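Peroxidase (PDB 6QZO) binds heme b and is a DyP-type peroxidase that probably uses hydrogen peroxide to oxidise its substrates at the heme iron. Local coordinates at residues Pro127-Asp132 with Val342-Asp347; Ala253-Thr258 with Glu290-Arg295. One frame throughout, in Å; residues are numbered along the deposited sequence.

From the N terminus, the chain first reaches 127-132, in the loop between helix 107-113 and strand 143-149 of the N-terminal half. Contact 1 closes only some 210 residues later, when helix 340-348 of the C-terminal half packs against that loop. Nested inside this long excursion is contact 2, a shorter closure: the end of helix 248-255 meets the start of helix 292-296 across 31 residues without helix or strand. The centres of the two contacts lie about 17 Å apart, yet they touch, as Leu346 packs on His292 and Arg295, whose NH2 probably hydrogen-bonds Arg345 O. Both border the heme: contact 1 joins the halves through a helix lining its proximal side, where contact 2 sets the axial histidine.

Contact 1: residues Pro127-Asp132 with Val342-Asp347; sequences PPFGID and VQRRLD. With HEM (protoporphyrin IX containing Fe), chain I.
Phe129 lies against Gln343 and Asp347 where a loop of the N-terminal ferredoxin-like domain of this DyP-type peroxidase meets helix 340-348 beside the heme. Gln343 CG sits over one face of the Phe129 ring, 3.8 Å from its centroid, a CH-pi contact with ring and amide planes 49° apart. Gln343, its CG set opposite the backbone N (chi1 -173°) and its chain bent at chi2, turns its amide past the ring: NE2 meets Ile131 CD1, while OE1 comes within 3.4 Å of HEM CMC. This helix residue thus lies between the loop and the cofactor. Farther along the ring, Phe129 CE1 touches Arg344 CA at 3.6 Å, and the arginine continues to Pro127, its NH1 near CG.

The loop makes a type I turn from Phe129 to Asp132, fastened by Phe129 N to Asp132 OD2 (2.9 Å), which meets the oxygen from above the carboxylate plane; OD1 forms a salt bridge with Arg234. With CG anti to the backbone N (chi1 177°), Asp347 extends from the helix to this turn. There Ile131 N donates to Asp347 OD1 at 3.1 Å, nearly along the C-O axis of the carboxylate, and Ile131 CG1 lies 3.5 Å from the same oxygen.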
ATOM      1  N   PRO A 127      24.911 -16.466   5.209  1.00 20.93           N
ATOM      2  CA  PRO A 127      25.334 -17.665   4.489  1.00 21.06           C
ATOM      3  C   PRO A 127      24.116 -18.281   3.803  1.00 20.48           C
ATOM      4  O   PRO A 127      22.997 -18.027   4.222  1.00 20.41           O
ATOM      5  CB  PRO A 127      25.944 -18.570   5.576  1.00 21.33           C
ATOM      6  CG  PRO A 127      25.385 -18.066   6.873  1.00 21.40           C
ATOM      7  CD  PRO A 127      25.090 -16.592   6.665  1.00 21.00           C
ATOM      8  N   PRO A 128      24.289 -19.126   2.769  1.00 20.30           N
ATOM      9  CA  PRO A 128      23.143 -19.725   2.080  1.00 19.96           C
ATOM     10  C   PRO A 128      22.489 -20.820   2.945  1.00 19.97           C
ATOM     11  O   PRO A 128      23.175 -21.482   3.708  1.00 20.22           O
ATOM     12  CB  PRO A 128      23.752 -20.312   0.798  1.00 20.42           C
ATOM     13  CG  PRO A 128      25.191 -20.642   1.189  1.00 20.96           C
ATOM     14  CD  PRO A 128      25.583 -19.599   2.236  1.00 20.69           C
ATOM     15  N   PHE A 129      21.170 -20.958   2.830  1.00 19.57           N
ATOM     16  CA  PHE A 129      20.365 -21.992   3.526  1.00 19.55           C
ATOM     17  C   PHE A 129      19.625 -22.821   2.476  1.00 19.74           C
ATOM     18  O   PHE A 129      19.251 -22.249   1.434  1.00 19.60           O
ATOM     19  CB  PHE A 129      19.414 -21.327   4.522  1.00 19.06           C
ATOM     20  CG  PHE A 129      20.142 -20.583   5.609  1.00 18.94           C
ATOM     21  CD1 PHE A 129      20.799 -21.286   6.600  1.00 19.23           C
ATOM     22  CD2 PHE A 129      20.203 -19.193   5.630  1.00 18.75           C
ATOM     23  CE1 PHE A 129      21.524 -20.623   7.573  1.00 19.24           C
ATOM     24  CE2 PHE A 129      20.885 -18.530   6.639  1.00 18.62           C
ATOM     25  CZ  PHE A 129      21.551 -19.249   7.606  1.00 18.89           C
ATOM     26  N   GLY A 130      19.429 -24.115   2.737  1.00 20.16           N
ATOM     27  CA  GLY A 130      18.646 -25.027   1.871  1.00 20.50           C
ATOM     28  C   GLY A 130      17.280 -24.445   1.500  1.00 20.20           C
ATOM     29  O   GLY A 130      16.845 -24.643   0.364  1.00 20.50           O
ATOM     30  N   ILE A 131      16.637 -23.734   2.425  1.00 20.02           N
ATOM     31  CA  ILE A 131      15.257 -23.178   2.251  1.00 20.17           C
ATOM     32  C   ILE A 131      15.268 -21.933   1.358  1.00 19.70           C
ATOM     33  O   ILE A 131      14.186 -21.582   0.867  1.00 19.74           O
ATOM     34  CB  ILE A 131      14.616 -22.868   3.614  1.00 20.37           C
ATOM     35  CG1 ILE A 131      15.460 -21.902   4.446  1.00 20.58           C
ATOM     36  CG2 ILE A 131      14.332 -24.166   4.361  1.00 21.15           C
ATOM     37  CD1 ILE A 131      14.676 -21.174   5.516  1.00 20.55           C
ATOM     38  N   ASP A 132      16.424 -21.302   1.152  1.00 19.50           N
ATOM     39  CA  ASP A 132      16.554 -20.039   0.374  1.00 19.15           C
ATOM     40  C   ASP A 132      16.035 -20.225  -1.050  1.00 19.76           C
ATOM     41  O   ASP A 132      16.490 -21.150  -1.700  1.00 20.65           O
ATOM     42  CB  ASP A 132      18.017 -19.576   0.298  1.00 18.82           C
ATOM     43  CG  ASP A 132      18.550 -18.958   1.571  1.00 18.47           C
ATOM     44  OD1 ASP A 132      17.732 -18.741   2.498  1.00 18.02           O
ATOM     45  OD2 ASP A 132      19.779 -18.672   1.603  1.00 18.87           O
ATOM     46  N   VAL A 342      19.879 -18.806  14.724  1.00 20.48           N
ATOM     47  CA  VAL A 342      18.408 -19.084  14.766  1.00 20.71           C
ATOM     48  C   VAL A 342      17.956 -19.467  13.352  1.00 20.79           C
ATOM     49  O   VAL A 342      17.338 -20.543  13.199  1.00 21.51           O
ATOM     50  CB  VAL A 342      17.597 -17.910  15.333  1.00 20.26           C
ATOM     51  CG1 VAL A 342      16.105 -18.164  15.213  1.00 20.01           C
ATOM     52  CG2 VAL A 342      17.975 -17.607  16.775  1.00 20.60           C
ATOM     53  N   GLN A 343      18.295 -18.650  12.354  1.00 20.65           N
ATOM     54  CA  GLN A 343      17.995 -18.939  10.925  1.00 20.41           C
ATOM     55  C   GLN A 343      18.533 -20.332  10.569  1.00 21.18           C
ATOM     56  O   GLN A 343      17.809 -21.067   9.872  1.00 21.28           O
ATOM     57  CB  GLN A 343      18.576 -17.867  10.008  1.00 19.67           C
ATOM     58  CG  GLN A 343      18.165 -18.018   8.552  1.00 19.32           C
ATOM     59  CD  GLN A 343      16.660 -18.053   8.383  1.00 19.08           C
ATOM     60  OE1 GLN A 343      15.977 -17.019   8.381  1.00 18.66           O
ATOM     61  NE2 GLN A 343      16.116 -19.257   8.270  1.00 18.76           N
ATOM     62  N   ARG A 344      19.725 -20.687  11.046  1.00 21.90           N
ATOM     63  CA  ARG A 344      20.372 -21.992  10.750  1.00 23.38           C
ATOM     64  C   ARG A 344      19.563 -23.131  11.388  1.00 23.66           C
ATOM     65  O   ARG A 344      19.450 -24.193  10.767  1.00 24.02           O
ATOM     66  CB  ARG A 344      21.836 -22.012  11.233  1.00 24.67           C
ATOM     67  CG  ARG A 344      22.641 -23.199  10.693  1.00 25.56           C
ATOM     68  CD  ARG A 344      24.053 -23.014  10.124  1.00 26.25           C
ATOM     69  NE  ARG A 344      24.795 -22.109  10.974  1.00 26.65           N
ATOM     70  CZ  ARG A 344      25.623 -21.166  10.546  1.00 27.76           C
ATOM     71  NH1 ARG A 344      25.904 -21.029   9.253  1.00 27.56           N
ATOM     72  NH2 ARG A 344      26.240 -20.374  11.425  1.00 27.76           N
ATOM     73  N   ARG A 345      19.022 -22.918  12.581  1.00 23.97           N
ATOM     74  CA  ARG A 345      18.218 -23.933  13.308  1.00 25.16           C
ATOM     75  C   ARG A 345      16.878 -24.141  12.583  1.00 25.40           C
ATOM     76  O   ARG A 345      16.461 -25.313  12.460  1.00 25.15           O
ATOM     77  CB  ARG A 345      18.051 -23.558  14.784  1.00 25.84           C
ATOM     78  CG  ARG A 345      17.646 -24.728  15.676  1.00 27.18           C
ATOM     79  CD  ARG A 345      17.960 -24.488  17.145  1.00 28.51           C
ATOM     80  NE  ARG A 345      17.393 -23.221  17.569  1.00 29.02           N
ATOM     81  CZ  ARG A 345      18.062 -22.149  18.036  1.00 30.01           C
ATOM     82  NH1 ARG A 345      19.381 -22.132  18.221  1.00 29.93           N
ATOM     83  NH2 ARG A 345      17.349 -21.080  18.384  1.00 29.35           N
ATOM     84  N   LEU A 346      16.256 -23.068  12.073  1.00 25.12           N
ATOM     85  CA  LEU A 346      14.990 -23.164  11.294  1.00 25.38           C
ATOM     86  C   LEU A 346      15.253 -23.855   9.953  1.00 25.58           C
ATOM     87  O   LEU A 346      14.397 -24.635   9.525  1.00 25.71           O
ATOM     88  CB  LEU A 346      14.397 -21.772  11.068  1.00 24.93           C
ATOM     89  CG  LEU A 346      14.023 -21.017  12.340  1.00 25.48           C
ATOM     90  CD1 LEU A 346      13.152 -19.823  12.005  1.00 25.29           C
ATOM     91  CD2 LEU A 346      13.323 -21.935  13.343  1.00 26.16           C
ATOM     92  N   ASP A 347      16.388 -23.578   9.311  1.00 25.38           N
ATOM     93  CA  ASP A 347      16.751 -24.253   8.041  1.00 25.36           C
ATOM     94  C   ASP A 347      16.799 -25.765   8.287  1.00 25.60           C
ATOM     95  O   ASP A 347      16.319 -26.491   7.428  1.00 26.27           O
ATOM     96  CB  ASP A 347      18.087 -23.761   7.472  1.00 25.64           C
ATOM     97  CG  ASP A 347      18.501 -24.500   6.214  1.00 25.86           C
ATOM     98  OD1 ASP A 347      17.760 -24.431   5.227  1.00 24.87           O
ATOM     99  OD2 ASP A 347      19.556 -25.149   6.244  1.00 27.46           O
TER
HETATM  100  CHA HEM I 401       7.712 -16.395  16.547  1.00 21.48           C
HETATM  101  CHB HEM I 401       5.463 -16.321  12.293  1.00 20.86           C
HETATM  102  CHC HEM I 401       9.740 -16.360  10.046  1.00 21.18           C
HETATM  103  CHD HEM I 401      11.988 -16.016  14.296  1.00 21.01           C
HETATM  104  C1A HEM I 401       6.746 -16.402  15.579  1.00 21.52           C
HETATM  105  C2A HEM I 401       5.351 -16.552  15.835  1.00 22.09           C
HETATM  106  C3A HEM I 401       4.725 -16.546  14.630  1.00 22.42           C
HETATM  107  C4A HEM I 401       5.718 -16.360  13.644  1.00 21.66           C
HETATM  108  CMA HEM I 401       3.239 -16.688  14.363  1.00 22.73           C
HETATM  109  CAA HEM I 401       4.684 -16.750  17.184  1.00 22.01           C
HETATM  110  CBA HEM I 401       4.291 -15.444  17.875  1.00 22.17           C
HETATM  111  CGA HEM I 401       5.522 -14.751  18.362  1.00 22.43           C
HETATM  112  O1A HEM I 401       6.047 -13.900  17.592  1.00 22.60           O
HETATM  113  O2A HEM I 401       6.002 -15.039  19.495  1.00 22.60           O
HETATM  114  C1B HEM I 401       6.461 -16.333  11.326  1.00 20.63           C
HETATM  115  C2B HEM I 401       6.159 -16.356   9.938  1.00 21.56           C
HETATM  116  C3B HEM I 401       7.367 -16.373   9.283  1.00 20.70           C
HETATM  117  C4B HEM I 401       8.386 -16.366  10.340  1.00 20.59           C
HETATM  118  CMB HEM I 401       4.763 -16.344   9.320  1.00 20.86           C
HETATM  119  CAB HEM I 401       7.684 -16.323   7.842  1.00 20.57           C
HETATM  120  CBB HEM I 401       6.795 -16.019   6.897  1.00 20.77           C
HETATM  121  C1C HEM I 401      10.733 -16.258  10.991  1.00 20.77           C
HETATM  122  C2C HEM I 401      12.094 -16.227  10.691  1.00 20.54           C
HETATM  123  C3C HEM I 401      12.779 -16.134  11.880  1.00 20.97           C
HETATM  124  C4C HEM I 401      11.785 -16.102  12.937  1.00 20.39           C
HETATM  125  CMC HEM I 401      12.765 -16.292   9.347  1.00 20.55           C
HETATM  126  CAC HEM I 401      14.261 -16.078  11.781  1.00 21.34           C
HETATM  127  CBC HEM I 401      15.095 -15.978  12.780  1.00 21.86           C
HETATM  128  C1D HEM I 401      10.963 -16.099  15.261  1.00 20.53           C
HETATM  129  C2D HEM I 401      11.238 -16.037  16.708  1.00 21.30           C
HETATM  130  C3D HEM I 401      10.055 -16.163  17.335  1.00 22.12           C
HETATM  131  C4D HEM I 401       9.062 -16.286  16.254  1.00 21.52           C
HETATM  132  CMD HEM I 401      12.566 -15.906  17.434  1.00 20.80           C
HETATM  133  CAD HEM I 401       9.819 -16.166  18.851  1.00 22.82           C
HETATM  134  CBD HEM I 401       9.905 -17.601  19.413  1.00 23.71           C
HETATM  135  CGD HEM I 401       9.741 -17.729  20.923  1.00 24.49           C
HETATM  136  O1D HEM I 401      10.694 -17.478  21.691  1.00 24.26           O
HETATM  137  O2D HEM I 401       8.655 -18.124  21.436  1.00 25.66           O
HETATM  138  NA  HEM I 401       6.952 -16.285  14.236  1.00 21.20           N
HETATM  139  NB  HEM I 401       7.781 -16.346  11.518  1.00 20.73           N
HETATM  140  NC  HEM I 401      10.546 -16.191  12.340  1.00 20.30           N
HETATM  141  ND  HEM I 401       9.647 -16.247  15.053  1.00 21.05           N
HETATM  142 FE   HEM I 401       8.745 -16.349  13.393  1.00 20.92          FE
HETATM  143  O   HOH W   1      21.573 -26.054   3.712  1.00 13.74           O

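Contact 2: residues Ala253-Thr258 with Glu290-Arg295; sequences ATIGRT and EAHIRR. With HEM (protoporphyrin IX containing Fe), chain I.
His292 and Ile293 are gripped through their backbone by the end of helix 248-255, while the His292 ring holds the heme iron. His292 N donates to Thr254 O at 3.0 Å and Ile293 N to Ile255 O at 3.1 Å, with N-H...O angles of 157° and 154°. Two consecutive amides at the start of helix 292-296 are thereby satisfied by two consecutive carbonyls at the end of the other helix, and a CA-H...O contact from Ala291 to Thr254 O supplements them. On its far side the His292 ring binds the iron through NE2 at 2.1 Å. Its ND1 hydrogen-bonds Asp350 OD2, which fixes the rotation of the ring and probably makes the imidazole a stronger electron donor to the metal.

Apolar packing fills the angle between this junction and the porphyrin. Ile255 and His292 lie side by side, pointing the same way, with Ile255 CD1 at 3.9 Å from His292 CB. The CG2 methyls of Ile255 and Ile293 meet at 4.0 Å, and Ile293 CG2 also reaches HEM CAA, at the root of a propionate. Ile293 CG1, wedged between its own backbone N and carbonyl carbon (chi1 70°), sends CD1 across the Arg257 chain to touch CG. Arg257 CD packs against HEM CAA, and its NE is held by Gly262 O. Cutting Ile293 back to an alanine is likely to deprive Arg257 CG and Ile255 CG2 of methyl partners, leave HEM CAA with less packing and open a gap beside the propionate root. Gly256 follows the helix with positive phi, its O approached by Ile293 CD1. This is the proximal heme site of DyP-type peroxidases, a histidine axial ligand hydrogen-bonded to an aspartate.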
ATOM      1  N   ALA A 253      -0.524 -26.325  15.214  1.00 25.04           N
ATOM      2  CA  ALA A 253       0.581 -27.269  15.498  1.00 25.15           C
ATOM      3  C   ALA A 253       1.870 -26.757  14.832  1.00 24.36           C
ATOM      4  O   ALA A 253       2.943 -26.909  15.451  1.00 23.90           O
ATOM      5  CB  ALA A 253       0.228 -28.662  15.053  1.00 25.43           C
ATOM      6  N   THR A 254       1.748 -26.165  13.631  1.00 24.02           N
ATOM      7  CA  THR A 254       2.871 -25.677  12.788  1.00 23.34           C
ATOM      8  C   THR A 254       3.670 -24.618  13.560  1.00 23.25           C
ATOM      9  O   THR A 254       4.903 -24.657  13.513  1.00 22.78           O
ATOM     10  CB  THR A 254       2.374 -25.141  11.439  1.00 22.65           C
ATOM     11  OG1 THR A 254       1.899 -26.228  10.648  1.00 22.93           O
ATOM     12  CG2 THR A 254       3.460 -24.446  10.637  1.00 21.84           C
ATOM     13  N   ILE A 255       2.971 -23.730  14.263  1.00 23.56           N
ATOM     14  CA  ILE A 255       3.558 -22.583  15.011  1.00 23.65           C
ATOM     15  C   ILE A 255       3.834 -22.983  16.463  1.00 24.28           C
ATOM     16  O   ILE A 255       4.886 -22.580  16.975  1.00 24.33           O
ATOM     17  CB  ILE A 255       2.623 -21.363  14.924  1.00 23.46           C
ATOM     18  CG1 ILE A 255       2.478 -20.878  13.480  1.00 22.91           C
ATOM     19  CG2 ILE A 255       3.080 -20.244  15.862  1.00 23.38           C
ATOM     20  CD1 ILE A 255       3.764 -20.442  12.827  1.00 22.62           C
ATOM     21  N   GLY A 256       2.898 -23.702  17.088  1.00 25.12           N
ATOM     22  CA  GLY A 256       2.881 -24.032  18.524  1.00 25.55           C
ATOM     23  C   GLY A 256       2.010 -23.074  19.326  1.00 26.06           C
ATOM     24  O   GLY A 256       2.084 -23.131  20.560  1.00 26.07           O
ATOM     25  N   ARG A 257       1.209 -22.227  18.659  1.00 26.50           N
ATOM     26  CA  ARG A 257       0.270 -21.272  19.311  1.00 27.48           C
ATOM     27  C   ARG A 257      -1.075 -21.244  18.566  1.00 27.47           C
ATOM     28  O   ARG A 257      -1.100 -21.531  17.350  1.00 27.98           O
ATOM     29  CB  ARG A 257       0.878 -19.863  19.369  1.00 27.81           C
ATOM     30  CG  ARG A 257       2.276 -19.811  19.967  1.00 28.62           C
ATOM     31  CD  ARG A 257       2.856 -18.415  20.009  1.00 29.04           C
ATOM     32  NE  ARG A 257       2.416 -17.852  21.268  1.00 30.54           N
ATOM     33  CZ  ARG A 257       3.175 -17.482  22.288  1.00 31.02           C
ATOM     34  NH1 ARG A 257       4.495 -17.531  22.229  1.00 30.89           N
ATOM     35  NH2 ARG A 257       2.571 -17.030  23.375  1.00 32.61           N
ATOM     36  N   THR A 258      -2.156 -20.880  19.257  1.00 27.45           N
ATOM     37  CA  THR A 258      -3.540 -20.886  18.706  1.00 28.03           C
ATOM     38  C   THR A 258      -3.744 -19.635  17.858  1.00 27.73           C
ATOM     39  O   THR A 258      -3.034 -18.633  18.100  1.00 28.48           O
ATOM     40  CB  THR A 258      -4.611 -20.984  19.797  1.00 28.80           C
ATOM     41  OG1 THR A 258      -4.557 -19.773  20.546  1.00 29.17           O
ATOM     42  CG2 THR A 258      -4.418 -22.180  20.704  1.00 29.29           C
ATOM     43  N   GLU A 290       9.161 -29.834  16.005  1.00 27.13           N
ATOM     44  CA  GLU A 290       9.540 -29.020  14.818  1.00 26.32           C
ATOM     45  C   GLU A 290       8.612 -27.809  14.674  1.00 25.22           C
ATOM     46  O   GLU A 290       8.631 -27.172  13.617  1.00 25.34           O
ATOM     47  CB  GLU A 290       9.519 -29.926  13.588  1.00 27.05           C
ATOM     48  CG  GLU A 290      10.682 -30.907  13.590  1.00 28.01           C
ATOM     49  CD  GLU A 290      10.758 -31.834  12.399  1.00 28.75           C
ATOM     50  OE1 GLU A 290       9.747 -31.931  11.654  1.00 29.74           O
ATOM     51  OE2 GLU A 290      11.841 -32.407  12.201  1.00 28.92           O
ATOM     52  N   ALA A 291       7.847 -27.493  15.713  1.00 24.96           N
ATOM     53  CA  ALA A 291       6.966 -26.301  15.800  1.00 24.19           C
ATOM     54  C   ALA A 291       7.843 -25.046  15.756  1.00 23.56           C
ATOM     55  O   ALA A 291       8.925 -25.066  16.375  1.00 24.27           O
ATOM     56  CB  ALA A 291       6.142 -26.336  17.057  1.00 24.28           C
ATOM     57  N   HIS A 292       7.374 -24.001  15.075  1.00 22.55           N
ATOM     58  CA  HIS A 292       8.147 -22.766  14.794  1.00 21.83           C
ATOM     59  C   HIS A 292       8.742 -22.217  16.096  1.00 21.95           C
ATOM     60  O   HIS A 292       9.922 -21.863  16.100  1.00 21.90           O
ATOM     61  CB  HIS A 292       7.269 -21.735  14.060  1.00 20.98           C
ATOM     62  CG  HIS A 292       7.993 -20.495  13.642  1.00 20.29           C
ATOM     63  ND1 HIS A 292       9.056 -20.518  12.764  1.00 19.88           N
ATOM     64  CD2 HIS A 292       7.799 -19.191  13.970  1.00 20.09           C
ATOM     65  CE1 HIS A 292       9.497 -19.283  12.577  1.00 19.77           C
ATOM     66  NE2 HIS A 292       8.735 -18.437  13.305  1.00 19.43           N
ATOM     67  N   ILE A 293       7.943 -22.111  17.154  1.00 22.30           N
ATOM     68  CA  ILE A 293       8.355 -21.344  18.365  1.00 22.57           C
ATOM     69  C   ILE A 293       9.289 -22.212  19.215  1.00 23.07           C
ATOM     70  O   ILE A 293       9.998 -21.650  20.068  1.00 23.71           O
ATOM     71  CB  ILE A 293       7.142 -20.833  19.167  1.00 22.52           C
ATOM     72  CG1 ILE A 293       6.377 -21.964  19.861  1.00 23.00           C
ATOM     73  CG2 ILE A 293       6.251 -19.985  18.280  1.00 21.96           C
ATOM     74  CD1 ILE A 293       5.440 -21.483  20.930  1.00 23.48           C
ATOM     75  N   ARG A 294       9.282 -23.525  19.015  1.00 23.13           N
ATOM     76  CA  ARG A 294      10.260 -24.419  19.682  1.00 23.80           C
ATOM     77  C   ARG A 294      11.614 -24.231  18.992  1.00 23.55           C
ATOM     78  O   ARG A 294      12.601 -24.037  19.693  1.00 24.32           O
ATOM     79  CB  ARG A 294       9.794 -25.876  19.640  1.00 24.20           C
ATOM     80  CG  ARG A 294      10.743 -26.841  20.329  1.00 24.67           C
ATOM     81  CD  ARG A 294      10.321 -28.277  20.118  1.00 25.17           C
ATOM     82  NE  ARG A 294       9.162 -28.618  20.922  1.00 26.00           N
ATOM     83  CZ  ARG A 294       9.195 -28.938  22.215  1.00 26.92           C
ATOM     84  NH1 ARG A 294      10.346 -28.942  22.877  1.00 27.19           N
ATOM     85  NH2 ARG A 294       8.069 -29.243  22.852  1.00 27.51           N
ATOM     86  N   ARG A 295      11.634 -24.271  17.664  1.00 23.26           N
ATOM     87  CA  ARG A 295      12.877 -24.245  16.854  1.00 23.30           C
ATOM     88  C   ARG A 295      13.481 -22.831  16.853  1.00 23.07           C
ATOM     89  O   ARG A 295      14.704 -22.731  16.679  1.00 22.93           O
ATOM     90  CB  ARG A 295      12.585 -24.741  15.433  1.00 22.84           C
ATOM     91  CG  ARG A 295      12.125 -26.184  15.372  1.00 23.22           C
ATOM     92  CD  ARG A 295      13.204 -27.152  15.801  1.00 23.84           C
ATOM     93  NE  ARG A 295      14.334 -27.122  14.882  1.00 23.72           N
ATOM     94  CZ  ARG A 295      15.509 -27.702  15.103  1.00 24.07           C
ATOM     95  NH1 ARG A 295      15.730 -28.357  16.233  1.00 24.88           N
ATOM     96  NH2 ARG A 295      16.464 -27.593  14.207  1.00 23.84           N
TER
HETATM   97  CHA HEM I 401       7.712 -16.395  16.547  1.00 21.48           C
HETATM   98  CHB HEM I 401       5.463 -16.321  12.293  1.00 20.86           C
HETATM   99  CHC HEM I 401       9.740 -16.360  10.046  1.00 21.18           C
HETATM  100  CHD HEM I 401      11.988 -16.016  14.296  1.00 21.01           C
HETATM  101  C1A HEM I 401       6.746 -16.402  15.579  1.00 21.52           C
HETATM  102  C2A HEM I 401       5.351 -16.552  15.835  1.00 22.09           C
HETATM  103  C3A HEM I 401       4.725 -16.546  14.630  1.00 22.42           C
HETATM  104  C4A HEM I 401       5.718 -16.360  13.644  1.00 21.66           C
HETATM  105  CMA HEM I 401       3.239 -16.688  14.363  1.00 22.73           C
HETATM  106  CAA HEM I 401       4.684 -16.750  17.184  1.00 22.01           C
HETATM  107  CBA HEM I 401       4.291 -15.444  17.875  1.00 22.17           C
HETATM  108  CGA HEM I 401       5.522 -14.751  18.362  1.00 22.43           C
HETATM  109  O1A HEM I 401       6.047 -13.900  17.592  1.00 22.60           O
HETATM  110  O2A HEM I 401       6.002 -15.039  19.495  1.00 22.60           O
HETATM  111  C1B HEM I 401       6.461 -16.333  11.326  1.00 20.63           C
HETATM  112  C2B HEM I 401       6.159 -16.356   9.938  1.00 21.56           C
HETATM  113  C3B HEM I 401       7.367 -16.373   9.283  1.00 20.70           C
HETATM  114  C4B HEM I 401       8.386 -16.366  10.340  1.00 20.59           C
HETATM  115  CMB HEM I 401       4.763 -16.344   9.320  1.00 20.86           C
HETATM  116  CAB HEM I 401       7.684 -16.323   7.842  1.00 20.57           C
HETATM  117  CBB HEM I 401       6.795 -16.019   6.897  1.00 20.77           C
HETATM  118  C1C HEM I 401      10.733 -16.258  10.991  1.00 20.77           C
HETATM  119  C2C HEM I 401      12.094 -16.227  10.691  1.00 20.54           C
HETATM  120  C3C HEM I 401      12.779 -16.134  11.880  1.00 20.97           C
HETATM  121  C4C HEM I 401      11.785 -16.102  12.937  1.00 20.39           C
HETATM  122  CMC HEM I 401      12.765 -16.292   9.347  1.00 20.55           C
HETATM  123  CAC HEM I 401      14.261 -16.078  11.781  1.00 21.34           C
HETATM  124  CBC HEM I 401      15.095 -15.978  12.780  1.00 21.86           C
HETATM  125  C1D HEM I 401      10.963 -16.099  15.261  1.00 20.53           C
HETATM  126  C2D HEM I 401      11.238 -16.037  16.708  1.00 21.30           C
HETATM  127  C3D HEM I 401      10.055 -16.163  17.335  1.00 22.12           C
HETATM  128  C4D HEM I 401       9.062 -16.286  16.254  1.00 21.52           C
HETATM  129  CMD HEM I 401      12.566 -15.906  17.434  1.00 20.80           C
HETATM  130  CAD HEM I 401       9.819 -16.166  18.851  1.00 22.82           C
HETATM  131  CBD HEM I 401       9.905 -17.601  19.413  1.00 23.71           C
HETATM  132  CGD HEM I 401       9.741 -17.729  20.923  1.00 24.49           C
HETATM  133  O1D HEM I 401      10.694 -17.478  21.691  1.00 24.26           O
HETATM  134  O2D HEM I 401       8.655 -18.124  21.436  1.00 25.66           O
HETATM  135  NA  HEM I 401       6.952 -16.285  14.236  1.00 21.20           N
HETATM  136  NB  HEM I 401       7.781 -16.346  11.518  1.00 20.73           N
HETATM  137  NC  HEM I 401      10.546 -16.191  12.340  1.00 20.30           N
HETATM  138  ND  HEM I 401       9.647 -16.247  15.053  1.00 21.05           N
HETATM  139 FE   HEM I 401       8.745 -16.349  13.393  1.00 20.92          FE